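Local coordinates for salt-tolerant glutaminase (Micrococcus luteus, PDB 3AGD), which probably catalyses the hydrolysis of L-glutamine to L-glutamate and ammonium, as a salt-tolerant member of the glutaminase family, at residues A[427-430]-A[431-435]; A[173-177]-A[178-182]. All blocks are in the same frame, centred on the assembly; numbering follows the deposited sequence.

The two contacts are both local, each made within one continuous piece of chain. Contact 2 comes first, where helix 165-176 ends and runs into the loop before helix 184-195, in the glutaminase part of the protein. Contact 1 follows much later, near the end of helix 419-434 in the STAS part. Their centres are about 57 Å apart, their nearest atoms about 44 Å, and they share no helix or sheet. Contact 2 finishes a helix that carries the glutamate-binding residue Asn167. Contact 1 lies away from the known binding residues and takes part in contacts with the second subunit. The two therefore serve separate parts of the fold.

Contact 1. Residues A[427-430]-A[431-435]; sequences EGVR and RLQAD
Glu427 reaches one turn along helix 419-434 to Arg431. Its CG stands anti to the backbone N (chi1 175°) and the chain bends at chi2, which brings the carboxylate back beside the Arg431 side chain. Glu427 OE2 takes the NE of Arg431 at 2.6 Å in a salt bridge. The NE meets OE2 on its anti side, somewhat out of the carboxylate plane, and the carboxylate and guanidinium planes stand 85° apart. The other oxygen, Glu427 OE1, is paired at 2.6 Å with NH2 of Arg430. One carboxylate therefore serves two arginines. The backbone O of Glu427 also accepts the N-H of Arg431, so side chain and main chain both join these two residues.

Gly428 contributes main chain alone, its O accepting Leu432 N at 3.0 Å. Val429 repeats the helical bond to Gln433 N. Val429 CG1 also packs against the Gln433 amide, 4.0 Å from OE1, while CG of Gln433 lies 3.1 Å from Val429 O. The helix is the crossover of a beta-alpha-beta unit between the parallel strands 406-417 and 438-442, and Val429, Leu432 and Gln433 touch Val439 of the latter. Arg430 closes the series with its O on Ala434 N at 2.9 Å.

Arg431 extends from CG to NE, and its far nitrogens bind the second subunit. NH2 forms a salt bridge with Asp7 of that subunit, and NH1 donates to the backbone O of its Arg2. Glu427 probably helps, as a second-shell residue, to hold Arg431 for the interface. The acidic groups of Glu427 and of Asp7 in the second subunit probably offset the charge of the buried Arg431, and Glu427 probably also eases the repulsion between the two arginines.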
# COMPACT_ATOMS: atom_id res chain seq x y z
N GLU A 427 -10.37 5.06 -24.71
CA GLU A 427 -11.03 6.36 -24.79
C GLU A 427 -10.06 7.41 -25.31
O GLU A 427 -10.42 8.24 -26.15
CB GLU A 427 -11.53 6.77 -23.40
CG GLU A 427 -12.14 8.17 -23.32
CD GLU A 427 -13.39 8.32 -24.19
OE1 GLU A 427 -14.25 7.42 -24.16
OE2 GLU A 427 -13.51 9.35 -24.88
N GLY A 428 -8.83 7.37 -24.82
CA GLY A 428 -7.83 8.32 -25.27
C GLY A 428 -7.57 8.17 -26.76
O GLY A 428 -7.38 9.16 -27.46
N VAL A 429 -7.57 6.93 -27.24
CA VAL A 429 -7.35 6.64 -28.65
C VAL A 429 -8.51 7.16 -29.50
O VAL A 429 -8.30 7.75 -30.56
CB VAL A 429 -7.19 5.12 -28.87
CG1 VAL A 429 -7.28 4.79 -30.36
CG2 VAL A 429 -5.84 4.67 -28.32
N ARG A 430 -9.74 6.96 -29.02
CA ARG A 430 -10.92 7.43 -29.75
C ARG A 430 -10.87 8.94 -29.93
O ARG A 430 -11.18 9.45 -30.99
CB ARG A 430 -12.20 7.04 -29.00
CG ARG A 430 -12.57 5.57 -29.14
CD ARG A 430 -13.77 5.17 -28.28
NE ARG A 430 -13.49 5.36 -26.86
CZ ARG A 430 -14.06 4.67 -25.88
NH1 ARG A 430 -14.95 3.73 -26.16
NH2 ARG A 430 -13.73 4.92 -24.61
N ARG A 431 -10.46 9.63 -28.87
CA ARG A 431 -10.37 11.09 -28.90
C ARG A 431 -9.28 11.56 -29.85
O ARG A 431 -9.45 12.55 -30.56
CB ARG A 431 -10.15 11.62 -27.48
CG ARG A 431 -11.31 11.29 -26.56
CD ARG A 431 -11.18 11.87 -25.16
NE ARG A 431 -12.41 11.64 -24.41
CZ ARG A 431 -12.78 12.30 -23.32
NH1 ARG A 431 -12.00 13.26 -22.83
NH2 ARG A 431 -13.94 12.03 -22.74
N LEU A 432 -8.14 10.86 -29.86
CA LEU A 432 -7.05 11.22 -30.75
C LEU A 432 -7.60 11.15 -32.17
O LEU A 432 -7.37 12.05 -32.99
CB LEU A 432 -5.89 10.23 -30.62
CG LEU A 432 -4.63 10.70 -29.89
CD1 LEU A 432 -3.59 9.59 -29.93
CD2 LEU A 432 -4.10 11.96 -30.55
N GLN A 433 -8.32 10.07 -32.45
CA GLN A 433 -8.91 9.85 -33.76
C GLN A 433 -9.92 10.94 -34.08
O GLN A 433 -10.01 11.39 -35.22
CB GLN A 433 -9.58 8.48 -33.81
CG GLN A 433 -8.61 7.33 -33.63
CD GLN A 433 -9.29 5.98 -33.64
OE1 GLN A 433 -10.21 5.73 -32.86
NE2 GLN A 433 -8.83 5.09 -34.51
N ALA A 434 -10.67 11.38 -33.07
CA ALA A 434 -11.66 12.43 -33.27
C ALA A 434 -10.96 13.73 -33.69
O ALA A 434 -11.58 14.61 -34.27
CB ALA A 434 -12.46 12.65 -31.99
N ASP A 435 -9.67 13.84 -33.37
CA ASP A 435 -8.89 15.02 -33.75
C ASP A 435 -8.43 14.84 -35.20
O ASP A 435 -7.81 15.73 -35.78
CB ASP A 435 -7.65 15.18 -32.87
CG ASP A 435 -7.95 15.85 -31.54
OD1 ASP A 435 -9.04 16.45 -31.39
OD2 ASP A 435 -7.09 15.78 -30.65

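Contact 2. Residues A[173-177]-A[178-182]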
# COMPACT_ATOMS: atom_id res chain seq x y z
N MET A 173 -20.43 -20.94 21.10
CA MET A 173 -21.01 -19.61 21.15
C MET A 173 -21.44 -19.18 19.76
O MET A 173 -22.50 -18.58 19.58
CB MET A 173 -19.99 -18.61 21.71
CG MET A 173 -20.60 -17.24 22.04
SD MET A 173 -21.82 -17.29 23.39
CE MET A 173 -20.72 -17.22 24.81
N LEU A 174 -20.62 -19.47 18.76
CA LEU A 174 -20.95 -19.09 17.39
C LEU A 174 -22.23 -19.79 16.90
O LEU A 174 -23.03 -19.18 16.20
CB LEU A 174 -19.78 -19.38 16.45
CG LEU A 174 -18.52 -18.53 16.68
CD1 LEU A 174 -17.38 -19.04 15.80
CD2 LEU A 174 -18.81 -17.06 16.36
N ARG A 175 -22.41 -21.06 17.27
CA ARG A 175 -23.62 -21.79 16.87
C ARG A 175 -24.81 -21.09 17.52
O ARG A 175 -25.85 -20.90 16.90
CB ARG A 175 -23.58 -23.24 17.36
CG ARG A 175 -22.85 -24.21 16.46
CD ARG A 175 -22.69 -25.58 17.13
NE ARG A 175 -23.97 -26.11 17.59
CZ ARG A 175 -24.91 -26.61 16.80
NH1 ARG A 175 -24.73 -26.65 15.49
NH2 ARG A 175 -26.05 -27.05 17.33
N SER A 176 -24.62 -20.71 18.78
CA SER A 176 -25.63 -20.03 19.58
C SER A 176 -26.19 -18.81 18.87
O SER A 176 -27.37 -18.49 19.01
CB SER A 176 -25.00 -19.61 20.92
OG SER A 176 -25.93 -18.92 21.72
N TYR A 177 -25.35 -18.13 18.10
CA TYR A 177 -25.78 -16.94 17.37
C TYR A 177 -26.01 -17.19 15.88
O TYR A 177 -26.08 -16.24 15.10
CB TYR A 177 -24.77 -15.80 17.53
CG TYR A 177 -24.80 -15.12 18.88
CD1 TYR A 177 -24.23 -15.73 20.00
CD2 TYR A 177 -25.43 -13.89 19.04
CE1 TYR A 177 -24.28 -15.12 21.24
CE2 TYR A 177 -25.49 -13.27 20.29
CZ TYR A 177 -24.91 -13.89 21.39
OH TYR A 177 -24.95 -13.29 22.62
N GLY A 178 -26.11 -18.46 15.49
CA GLY A 178 -26.35 -18.79 14.10
C GLY A 178 -25.19 -18.61 13.13
O GLY A 178 -25.39 -18.66 11.91
N VAL A 179 -23.98 -18.41 13.64
CA VAL A 179 -22.82 -18.23 12.77
C VAL A 179 -22.34 -19.59 12.26
O VAL A 179 -21.82 -19.69 11.15
CB VAL A 179 -21.68 -17.51 13.51
CG1 VAL A 179 -20.43 -17.44 12.62
CG2 VAL A 179 -22.12 -16.11 13.89
N LEU A 180 -22.52 -20.63 13.07
CA LEU A 180 -22.14 -21.98 12.70
C LEU A 180 -23.39 -22.84 12.66
O LEU A 180 -24.29 -22.68 13.49
CB LEU A 180 -21.16 -22.58 13.71
CG LEU A 180 -19.78 -21.95 13.85
CD1 LEU A 180 -18.95 -22.77 14.82
CD2 LEU A 180 -19.11 -21.89 12.50
N GLN A 181 -23.46 -23.76 11.70
CA GLN A 181 -24.62 -24.63 11.58
C GLN A 181 -24.32 -26.05 12.06
O GLN A 181 -25.14 -26.66 12.75
CB GLN A 181 -25.10 -24.65 10.12
CG GLN A 181 -25.56 -23.29 9.60
CD GLN A 181 -24.43 -22.26 9.54
OE1 GLN A 181 -24.46 -21.23 10.22
NE2 GLN A 181 -23.42 -22.54 8.71
N ASP A 182 -23.15 -26.56 11.69
CA ASP A 182 -22.77 -27.91 12.11
C ASP A 182 -22.26 -27.91 13.55
O ASP A 182 -22.14 -26.85 14.16
CB ASP A 182 -21.72 -28.46 11.14
CG ASP A 182 -22.26 -28.58 9.73
OD1 ASP A 182 -21.71 -27.93 8.81
OD2 ASP A 182 -23.25 -29.31 9.54
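Leu174 carries the tight side of this turn, with Val179 and Leu180 both folded back against it. Leu174 CB lies 3.7 Å from CG of Leu180. The CD2 branch of Leu174 meets CB and CG1 of Val179 at 4.1 Å. All three side chains are buried, and they rest on Leu118, Ala119 and Gln122 of helix 114-123. The backbone O of Leu174 accepts Val179 N at 2.8 Å and, weakly, Leu180 N.

The first of these bonds belongs to a Schellman motif that ends helix 165-176. Its other bond runs from Gly178 N to Arg175 O at 2.8 Å, with the donor above the carbonyl plane. Tyr177 is the first residue to leave helical geometry. Gly178, the C-prime residue, completes the reversal with a positive phi (73°), a conformation that favours glycine.

Arg175 lies toward the looser, more exposed side. Arg175 CG packs 3.6 Å from CB of Leu180, and the two side chains cross at about a right angle. A bend at chi3 (53°) turns the guanidinium toward the loop, where its edge faces two backbone carbonyls. Arg175 NH1 gives a weak hydrogen bond to Asp182 O and lies 2.8 Å from Gln181 O. The Asp182 carboxylate turns to Gln122 instead, through OD1. The ring end of Tyr177 leads away from 178-182, and its OH is hydrogen-bonded to OE2 of Glu98.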